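PDB 5ZCG: probable protein phosphatase 2C 50 from Oryza sativa subsp. japonica, which probably removes phosphate groups from serine and threonine residues of proteins, as a magnesium-dependent phosphatase of the PP2C family. Local coordinates for residues M16-A21 / N312-V317; T145-L150 / V158-D163; L269-N274 / D290-A295. The protein carries 5 engineered substitutions. All coordinates share one frame; numbering follows the deposited sequence.

Interaction 1. Residues M16-A21 / N312-V317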
loop_
_atom_site.group_PDB
_atom_site.type_symbol
_atom_site.label_atom_id
_atom_site.label_comp_id
_atom_site.label_asym_id
_atom_site.label_seq_id
_atom_site.Cartn_x
_atom_site.Cartn_y
_atom_site.Cartn_z
ATOM N N MET A 16 -7.874 -11.290 -4.847
ATOM C CA MET A 16 -8.102 -10.665 -3.552
ATOM C C MET A 16 -6.776 -10.230 -2.938
ATOM O O MET A 16 -5.880 -11.057 -2.727
ATOM C CB MET A 16 -8.817 -11.633 -2.612
ATOM C CG MET A 16 -9.035 -11.079 -1.225
ATOM S SD MET A 16 -9.977 -9.547 -1.269
ATOM C CE MET A 16 -10.965 -9.728 0.220
ATOM N N GLU A 17 -6.660 -8.936 -2.631
ATOM C CA GLU A 17 -5.474 -8.397 -1.981
ATOM C C GLU A 17 -5.794 -7.630 -0.708
ATOM O O GLU A 17 -4.880 -7.057 -0.103
ATOM C CB GLU A 17 -4.697 -7.495 -2.948
ATOM C CG GLU A 17 -4.264 -8.224 -4.214
ATOM C CD GLU A 17 -3.578 -7.313 -5.210
ATOM O OE1 GLU A 17 -2.865 -7.836 -6.092
ATOM O OE2 GLU A 17 -3.752 -6.080 -5.113
ATOM N N ASP A 18 -7.057 -7.584 -0.303
ATOM C CA ASP A 18 -7.421 -7.114 1.022
ATOM C C ASP A 18 -7.160 -8.222 2.034
ATOM O O ASP A 18 -7.310 -9.411 1.735
ATOM C CB ASP A 18 -8.904 -6.734 1.073
ATOM C CG ASP A 18 -9.181 -5.306 0.637
ATOM O OD1 ASP A 18 -8.292 -4.656 0.048
ATOM O OD2 ASP A 18 -10.318 -4.841 0.870
ATOM N N ALA A 19 -6.759 -7.821 3.241
ATOM C CA ALA A 19 -6.638 -8.729 4.371
ATOM C C ALA A 19 -7.243 -8.057 5.594
ATOM O O ALA A 19 -7.412 -6.833 5.638
ATOM C CB ALA A 19 -5.179 -9.120 4.644
ATOM N N SER A 20 -7.564 -8.871 6.596
ATOM C CA SER A 20 -8.158 -8.339 7.810
ATOM C C SER A 20 -7.724 -9.181 9.000
ATOM O O SER A 20 -7.307 -10.334 8.858
ATOM C CB SER A 20 -9.686 -8.290 7.703
ATOM O OG SER A 20 -10.232 -9.594 7.726
ATOM N N ALA A 21 -7.823 -8.582 10.181
ATOM C CA ALA A 21 -7.450 -9.243 11.423
ATOM C C ALA A 21 -8.446 -8.871 12.508
ATOM O O ALA A 21 -8.893 -7.723 12.580
ATOM C CB ALA A 21 -6.033 -8.859 11.869
ATOM N N ASN A 312 -11.504 -4.666 -4.336
ATOM C CA ASN A 312 -11.725 -5.516 -3.179
ATOM C C ASN A 312 -12.446 -4.702 -2.113
ATOM O O ASN A 312 -12.239 -3.493 -1.979
ATOM C CB ASN A 312 -10.398 -6.034 -2.610
ATOM C CG ASN A 312 -9.528 -6.730 -3.647
ATOM O OD1 ASN A 312 -8.308 -6.810 -3.486
ATOM N ND2 ASN A 312 -10.147 -7.250 -4.700
ATOM N N ILE A 313 -13.312 -5.367 -1.359
ATOM C CA ILE A 313 -14.079 -4.723 -0.303
ATOM C C ILE A 313 -13.891 -5.530 0.970
ATOM O O ILE A 313 -14.121 -6.743 0.979
ATOM C CB ILE A 313 -15.576 -4.615 -0.653
ATOM C CG1 ILE A 313 -15.777 -3.908 -2.000
ATOM C CG2 ILE A 313 -16.319 -3.877 0.455
ATOM C CD1 ILE A 313 -17.135 -4.193 -2.648
ATOM N N THR A 314 -13.475 -4.862 2.041
ATOM C CA THR A 314 -13.333 -5.504 3.340
ATOM C C THR A 314 -13.920 -4.580 4.389
ATOM O O THR A 314 -13.590 -3.393 4.428
ATOM C CB THR A 314 -11.871 -5.830 3.651
ATOM O OG1 THR A 314 -11.439 -6.872 2.772
ATOM C CG2 THR A 314 -11.717 -6.308 5.092
ATOM N N VAL A 315 -14.815 -5.120 5.211
ATOM C CA VAL A 315 -15.545 -4.351 6.207
ATOM C C VAL A 315 -15.541 -5.132 7.511
ATOM O O VAL A 315 -15.952 -6.298 7.548
ATOM C CB VAL A 315 -16.998 -4.065 5.763
ATOM C CG1 VAL A 315 -17.709 -3.191 6.786
ATOM C CG2 VAL A 315 -17.039 -3.418 4.362
ATOM N N ILE A 316 -15.087 -4.491 8.581
ATOM C CA ILE A 316 -15.251 -4.991 9.937
ATOM C C ILE A 316 -16.183 -4.037 10.662
ATOM O O ILE A 316 -15.972 -2.817 10.643
ATOM C CB ILE A 316 -13.912 -5.103 10.688
ATOM C CG1 ILE A 316 -12.952 -6.063 9.984
ATOM C CG2 ILE A 316 -14.164 -5.568 12.115
ATOM C CD1 ILE A 316 -11.590 -6.159 10.671
ATOM N N VAL A 317 -17.211 -4.590 11.295
ATOM C CA VAL A 317 -18.118 -3.826 12.138
ATOM C C VAL A 317 -17.970 -4.355 13.556
ATOM O O VAL A 317 -18.126 -5.559 13.793
ATOM C CB VAL A 317 -19.570 -3.924 11.652
ATOM C CG1 VAL A 317 -20.492 -3.095 12.546
ATOM C CG2 VAL A 317 -19.659 -3.473 10.197
HETATM O O HOH W 1 -6.836 -4.549 -1.943
HETATM O O HOH W 2 -9.816 -2.301 -1.208
#
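Glu17 N donates to Asn312 OD1 at 2.8 Å, and the N-H points fairly straight at the oxygen (160°). The donor stands above the amide plane, well off the lone pairs. A second direct hydrogen bond joins the segments: Thr314 OG1 gives its proton to Asp18 OD2 at 3.0 Å and meets that oxygen on its anti side, away from OD1. OG1 faces Asp18 because it lies beside its own backbone N (chi1 -69°). Asp18 OD2 also bonds to Ser248 OG, so two hydroxyls grip one buried oxygen.

Water extends the polar contact. One water lies between Asp18 OD1 and Asn312 OD1 and donates to Asn312 OD1 at 3.1 Å. The carboxylate and amide planes of these two residues stand almost perpendicular (84°). Asn312 ND2 is held by Arg10 O.

In the remaining contacts, carbon and sulfur atoms pack against carbon or oxygen. The Met16 chain is bent at chi2 and chi3, which lays SD beside Asn312 CG at 3.7 Å. SD also accepts a weak bond from Asp18 N. Further along, Ser20 CB meets Thr314 CG2 at 3.9 Å, and Ile316 CD1 reaches Ala21 O at 3.7 Å.

The end of the contact at Glu17 lies close to the metal site. The Glu17 side chain comes within about 4 Å of a magnesium ion, and its OE2 bonds to a polar side chain of the other protein's chain. Asp18 packs on the magnesium ligand Asp61.

The two strands run nearly parallel, with their axes 7.3 Å apart, but they belong to different sheets of the PP2C beta sandwich. Strand 18-28 pairs with strand 53-63 and has helix 67-91 over Ala19. Strand 313-319 lies beside strand 3-9 and under helix 291-306.

Interaction 2. Residues T145-L150 / V158-D163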
loop_
_atom_site.group_PDB
_atom_site.type_symbol
_atom_site.label_atom_id
_atom_site.label_comp_id
_atom_site.label_asym_id
_atom_site.label_seq_id
_atom_site.Cartn_x
_atom_site.Cartn_y
_atom_site.Cartn_z
ATOM N N THR A 145 -2.093 -0.740 2.958
ATOM C CA THR A 145 -2.548 0.138 4.017
ATOM C C THR A 145 -2.620 -0.646 5.317
ATOM O O THR A 145 -2.506 -1.875 5.341
ATOM C CB THR A 145 -3.919 0.727 3.707
ATOM O OG1 THR A 145 -4.936 -0.247 4.001
ATOM C CG2 THR A 145 -4.007 1.107 2.248
ATOM N N ALA A 146 -2.816 0.082 6.409
ATOM C CA ALA A 146 -2.986 -0.536 7.717
ATOM C C ALA A 146 -3.836 0.416 8.540
ATOM O O ALA A 146 -3.363 1.489 8.921
ATOM C CB ALA A 146 -1.638 -0.802 8.391
ATOM N N VAL A 147 -5.084 0.048 8.799
ATOM C CA VAL A 147 -5.911 0.789 9.738
ATOM C C VAL A 147 -6.260 -0.176 10.860
ATOM O O VAL A 147 -6.847 -1.238 10.618
ATOM C CB VAL A 147 -7.163 1.398 9.070
ATOM C CG1 VAL A 147 -8.022 0.343 8.383
ATOM C CG2 VAL A 147 -7.976 2.201 10.079
ATOM N N VAL A 148 -5.826 0.149 12.076
ATOM C CA VAL A 148 -6.026 -0.750 13.202
ATOM C C VAL A 148 -6.699 0.007 14.335
ATOM O O VAL A 148 -6.501 1.212 14.523
ATOM C CB VAL A 148 -4.706 -1.410 13.679
ATOM C CG1 VAL A 148 -3.890 -1.922 12.484
ATOM C CG2 VAL A 148 -3.890 -0.459 14.533
ATOM N N ALA A 149 -7.518 -0.725 15.078
ATOM C CA ALA A 149 -8.242 -0.220 16.231
ATOM C C ALA A 149 -8.009 -1.179 17.387
ATOM O O ALA A 149 -8.379 -2.357 17.315
ATOM C CB ALA A 149 -9.736 -0.083 15.932
ATOM N N LEU A 150 -7.363 -0.679 18.428
ATOM C CA LEU A 150 -7.300 -1.350 19.709
ATOM C C LEU A 150 -8.550 -0.975 20.488
ATOM O O LEU A 150 -8.858 0.209 20.648
ATOM C CB LEU A 150 -6.032 -0.936 20.459
ATOM C CG LEU A 150 -5.808 -1.434 21.885
ATOM C CD1 LEU A 150 -4.313 -1.588 22.121
ATOM C CD2 LEU A 150 -6.418 -0.480 22.898
ATOM N N VAL A 158 -6.836 4.235 17.676
ATOM C CA VAL A 158 -6.785 3.991 16.244
ATOM C C VAL A 158 -5.431 4.435 15.721
ATOM O O VAL A 158 -4.968 5.538 16.033
ATOM C CB VAL A 158 -7.924 4.717 15.510
ATOM C CG1 VAL A 158 -7.622 4.779 14.027
ATOM C CG2 VAL A 158 -9.248 4.015 15.781
ATOM N N ALA A 159 -4.797 3.575 14.930
ATOM C CA ALA A 159 -3.598 3.933 14.185
ATOM C C ALA A 159 -3.869 3.692 12.709
ATOM O O ALA A 159 -4.223 2.576 12.313
ATOM C CB ALA A 159 -2.390 3.123 14.651
ATOM N N ASN A 160 -3.698 4.731 11.898
ATOM C CA ASN A 160 -3.991 4.645 10.475
ATOM C C ASN A 160 -2.765 5.005 9.653
ATOM O O ASN A 160 -2.096 6.007 9.925
ATOM C CB ASN A 160 -5.144 5.564 10.087
ATOM C CG ASN A 160 -5.367 5.598 8.591
ATOM O OD1 ASN A 160 -5.774 4.603 7.995
ATOM N ND2 ASN A 160 -5.080 6.739 7.972
ATOM N N CYS A 161 -2.495 4.197 8.633
ATOM C CA CYS A 161 -1.419 4.442 7.680
ATOM C C CYS A 161 -1.961 4.049 6.306
ATOM O O CYS A 161 -2.073 2.858 5.997
ATOM C CB CYS A 161 -0.172 3.651 8.055
ATOM S SG CYS A 161 1.162 3.740 6.860
ATOM N N GLY A 162 -2.311 5.046 5.497
ATOM C CA GLY A 162 -2.827 4.799 4.160
ATOM C C GLY A 162 -4.204 5.389 3.924
ATOM O O GLY A 162 -4.616 6.309 4.639
ATOM N N ASP A 163 -4.933 4.881 2.927
ATOM C CA ASP A 163 -6.246 5.422 2.594
ATOM C C ASP A 163 -7.390 4.480 2.948
ATOM O O ASP A 163 -8.513 4.678 2.473
ATOM C CB ASP A 163 -6.316 5.815 1.114
ATOM C CG ASP A 163 -6.061 4.655 0.175
ATOM O OD1 ASP A 163 -6.100 3.486 0.611
ATOM O OD2 ASP A 163 -5.800 4.921 -1.018
#
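Ala146 and Cys161 form one hydrogen-bonded pair of an antiparallel ladder, and Val148 and Ala159 form the other. Ala146 N to Cys161 O and Cys161 N to Ala146 O are both 2.9 Å. Val148 N to Ala159 O is also 2.9 Å and is the straightest of the set (171°). Ala159 N to Val148 O completes the four bonds. The strand axes are 4.7 Å apart. Val147 faces Asn160, and Ala149 faces Val158, in non-hydrogen-bonded pairs. Gly162 ends the ladder with a positive phi of 122°. This backbone shape suits glycine, and its CA packs close to Thr145 CB.

Side chains alternate between the faces. Val148 CG2 touches Ala159 CB at 3.9 Å on the face shared with Ala146 and Cys161. Phe107 and Phe111 of helix 99-118 cover that face. On the opposite face Ala149 CB meets Val158 CG2 at 4.1 Å. Asn160 has its CG anti to the backbone N (chi1 174°). With the amide turned by chi2, OD1 comes to 3.7 Å from Val147 CB, while ND2 makes a weak bond to Gly162 O. At the open end of the hairpin the Thr145 side chain crosses that of Asp163 at about a right angle. Its methyl, CG2, lies 3.6 Å from Asp163 OD1.

The polar ends of these two are held from outside the hairpin. Thr145 OG1 bonds to Ser164 OG and to Asp61 N, next to the metal site. Asp163 OD2 forms a salt bridge with Lys182.

The chemistry is therefore divided. The strands are joined by four backbone bonds, with mostly small apolar side chains on both faces; Asn160 is the polar exception. Polar groups gather at the open end, near magnesium.

Interaction 3. Residues L269-N274 / D290-A295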
loop_
_atom_site.group_PDB
_atom_site.type_symbol
_atom_site.label_atom_id
_atom_site.label_comp_id
_atom_site.label_asym_id
_atom_site.label_seq_id
_atom_site.Cartn_x
_atom_site.Cartn_y
_atom_site.Cartn_z
ATOM N N LEU A 269 -29.331 -3.332 14.990
ATOM C CA LEU A 269 -30.591 -3.288 15.729
ATOM C C LEU A 269 -31.651 -4.170 15.074
ATOM O O LEU A 269 -32.406 -4.865 15.765
ATOM C CB LEU A 269 -31.087 -1.847 15.839
ATOM C CG LEU A 269 -30.174 -0.869 16.581
ATOM C CD1 LEU A 269 -30.687 0.552 16.424
ATOM C CD2 LEU A 269 -30.049 -1.248 18.053
ATOM N N LEU A 270 -31.710 -4.168 13.738
ATOM C CA LEU A 270 -32.705 -4.967 13.034
ATOM C C LEU A 270 -32.451 -6.453 13.228
ATOM O O LEU A 270 -33.402 -7.230 13.373
ATOM C CB LEU A 270 -32.717 -4.622 11.544
ATOM C CG LEU A 270 -33.473 -3.373 11.089
ATOM C CD1 LEU A 270 -33.167 -3.105 9.624
ATOM C CD2 LEU A 270 -34.984 -3.514 11.314
ATOM N N TRP A 271 -31.183 -6.877 13.209
ATOM C CA TRP A 271 -30.912 -8.286 13.470
ATOM C C TRP A 271 -31.406 -8.677 14.852
ATOM O O TRP A 271 -32.036 -9.732 15.018
ATOM C CB TRP A 271 -29.424 -8.615 13.339
ATOM C CG TRP A 271 -29.210 -10.108 13.311
ATOM C CD1 TRP A 271 -29.036 -10.888 12.203
ATOM C CD2 TRP A 271 -29.198 -11.006 14.436
ATOM N NE1 TRP A 271 -28.901 -12.206 12.567
ATOM C CE2 TRP A 271 -28.998 -12.306 13.930
ATOM C CE3 TRP A 271 -29.324 -10.832 15.820
ATOM C CZ2 TRP A 271 -28.924 -13.428 14.758
ATOM C CZ3 TRP A 271 -29.256 -11.947 16.640
ATOM C CH2 TRP A 271 -29.054 -13.228 16.105
ATOM N N HIS A 272 -31.152 -7.834 15.856
ATOM C CA HIS A 272 -31.607 -8.199 17.196
ATOM C C HIS A 272 -33.132 -8.260 17.265
ATOM O O HIS A 272 -33.699 -9.169 17.885
ATOM C CB HIS A 272 -31.060 -7.218 18.229
ATOM C CG HIS A 272 -29.615 -7.431 18.555
ATOM N ND1 HIS A 272 -29.122 -8.643 18.988
ATOM C CD2 HIS A 272 -28.556 -6.589 18.506
ATOM C CE1 HIS A 272 -27.821 -8.539 19.191
ATOM N NE2 HIS A 272 -27.453 -7.302 18.908
ATOM N N LYS A 273 -33.816 -7.313 16.618
ATOM C CA LYS A 273 -35.279 -7.332 16.627
ATOM C C LYS A 273 -35.838 -8.556 15.908
ATOM O O LYS A 273 -36.796 -9.181 16.378
ATOM C CB LYS A 273 -35.828 -6.053 15.997
ATOM C CG LYS A 273 -37.308 -6.136 15.632
ATOM C CD LYS A 273 -37.606 -5.494 14.282
ATOM C CE LYS A 273 -37.560 -6.508 13.140
ATOM N NZ LYS A 273 -38.604 -7.552 13.285
ATOM N N ASN A 274 -35.238 -8.926 14.778
ATOM C CA ASN A 274 -35.752 -10.002 13.940
ATOM C C ASN A 274 -35.344 -11.391 14.415
ATOM O O ASN A 274 -36.023 -12.367 14.075
ATOM C CB ASN A 274 -35.284 -9.794 12.497
ATOM C CG ASN A 274 -36.145 -10.524 11.490
ATOM O OD1 ASN A 274 -37.343 -10.261 11.373
ATOM N ND2 ASN A 274 -35.539 -11.441 10.749
ATOM N N ASP A 290 -19.981 -12.313 15.465
ATOM C CA ASP A 290 -21.311 -12.082 16.023
ATOM C C ASP A 290 -22.324 -11.930 14.894
ATOM O O ASP A 290 -22.080 -11.165 13.956
ATOM C CB ASP A 290 -21.328 -10.836 16.892
ATOM C CG ASP A 290 -22.734 -10.423 17.293
ATOM O OD1 ASP A 290 -23.268 -11.009 18.257
ATOM O OD2 ASP A 290 -23.300 -9.504 16.659
ATOM N N PRO A 291 -23.470 -12.615 14.967
ATOM C CA PRO A 291 -24.416 -12.597 13.830
ATOM C C PRO A 291 -24.935 -11.215 13.452
ATOM O O PRO A 291 -25.044 -10.919 12.257
ATOM C CB PRO A 291 -25.549 -13.514 14.310
ATOM C CG PRO A 291 -24.915 -14.415 15.326
ATOM C CD PRO A 291 -23.856 -13.588 16.006
ATOM N N ALA A 292 -25.287 -10.367 14.423
ATOM C CA ALA A 292 -25.810 -9.042 14.088
ATOM C C ALA A 292 -24.740 -8.176 13.429
ATOM O O ALA A 292 -24.980 -7.544 12.389
ATOM C CB ALA A 292 -26.351 -8.361 15.345
ATOM N N ALA A 293 -23.541 -8.154 14.012
ATOM C CA ALA A 293 -22.446 -7.395 13.422
ATOM C C ALA A 293 -22.003 -8.001 12.097
ATOM O O ALA A 293 -21.600 -7.268 11.182
ATOM C CB ALA A 293 -21.272 -7.325 14.402
ATOM N N GLN A 294 -22.058 -9.332 11.981
ATOM C CA GLN A 294 -21.744 -9.976 10.710
ATOM C C GLN A 294 -22.742 -9.580 9.634
ATOM O O GLN A 294 -22.364 -9.348 8.482
ATOM C CB GLN A 294 -21.723 -11.497 10.875
ATOM C CG GLN A 294 -21.291 -12.243 9.618
ATOM C CD GLN A 294 -19.918 -11.811 9.144
ATOM O OE1 GLN A 294 -18.956 -11.807 9.914
ATOM N NE2 GLN A 294 -19.822 -11.433 7.872
ATOM N N ALA A 295 -24.025 -9.497 9.990
ATOM C CA ALA A 295 -25.029 -9.064 9.023
ATOM C C ALA A 295 -24.812 -7.610 8.628
ATOM O O ALA A 295 -24.998 -7.244 7.463
ATOM C CB ALA A 295 -26.438 -9.274 9.587
HETATM O O HOH W 3 -24.546 -7.489 18.190
#
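Trp271 lays one face of its indole against the first turn of helix 291-306. It has the largest share of the interface. A chi1 near 180° (-168°) stretches the indole away from its own helix, toward Pro291 and Ala292. Pro291 CB sits over the benzo part, 3.4 Å from Trp271 CZ2. Ala292 CA lies over the five-membered ring in a CH-pi contact, 4.0 Å from its centroid. The methyl of Ala292 then packs on Trp271 CB at 3.7 Å.

That same methyl, Ala292 CB, lies over one face of the His272 ring in a second CH-pi contact. Ala292 thus touches both aromatic side chains, CA over Trp271 and CB over His272. Ala295 CB meets Trp271 CD1 at 4.0 Å.

A water links His272 NE2 to Asp290 OD2. Asp290 is also the N-cap: its OD2 accepts from Ala293 N at 3.0 Å.

The helix segments cross at 133°, and the contact lies at the protein surface. Two helices pack here at a wide angle: the end of helix 257-274 presents an aromatic residue to the small residues of helix 291-306, whose start has Asp290 as N-cap.

Interaction 1 closes a long loop of chain, and the other two are nested inside it. Of the two nested contacts, interaction 2 comes before interaction 3. Interactions 1 and 2 reach the same six-stranded sheet, with centres 13 Å apart. Glu17 lies about 4 Å and Asp163 about 6 Å from a magnesium ion, side chain to ion; the ligands Asp61, Asp249 and Asp311 also come from distant parts of the sequence. Interaction 3 lies outside this core, at the surface. Its centre is 20 Å from that of interaction 1 and 26 Å from that of interaction 2. It still touches interaction 1: Ala293 CB packs on Val317 O at 3.7 Å, where helix 291-306 covers strand 313-319.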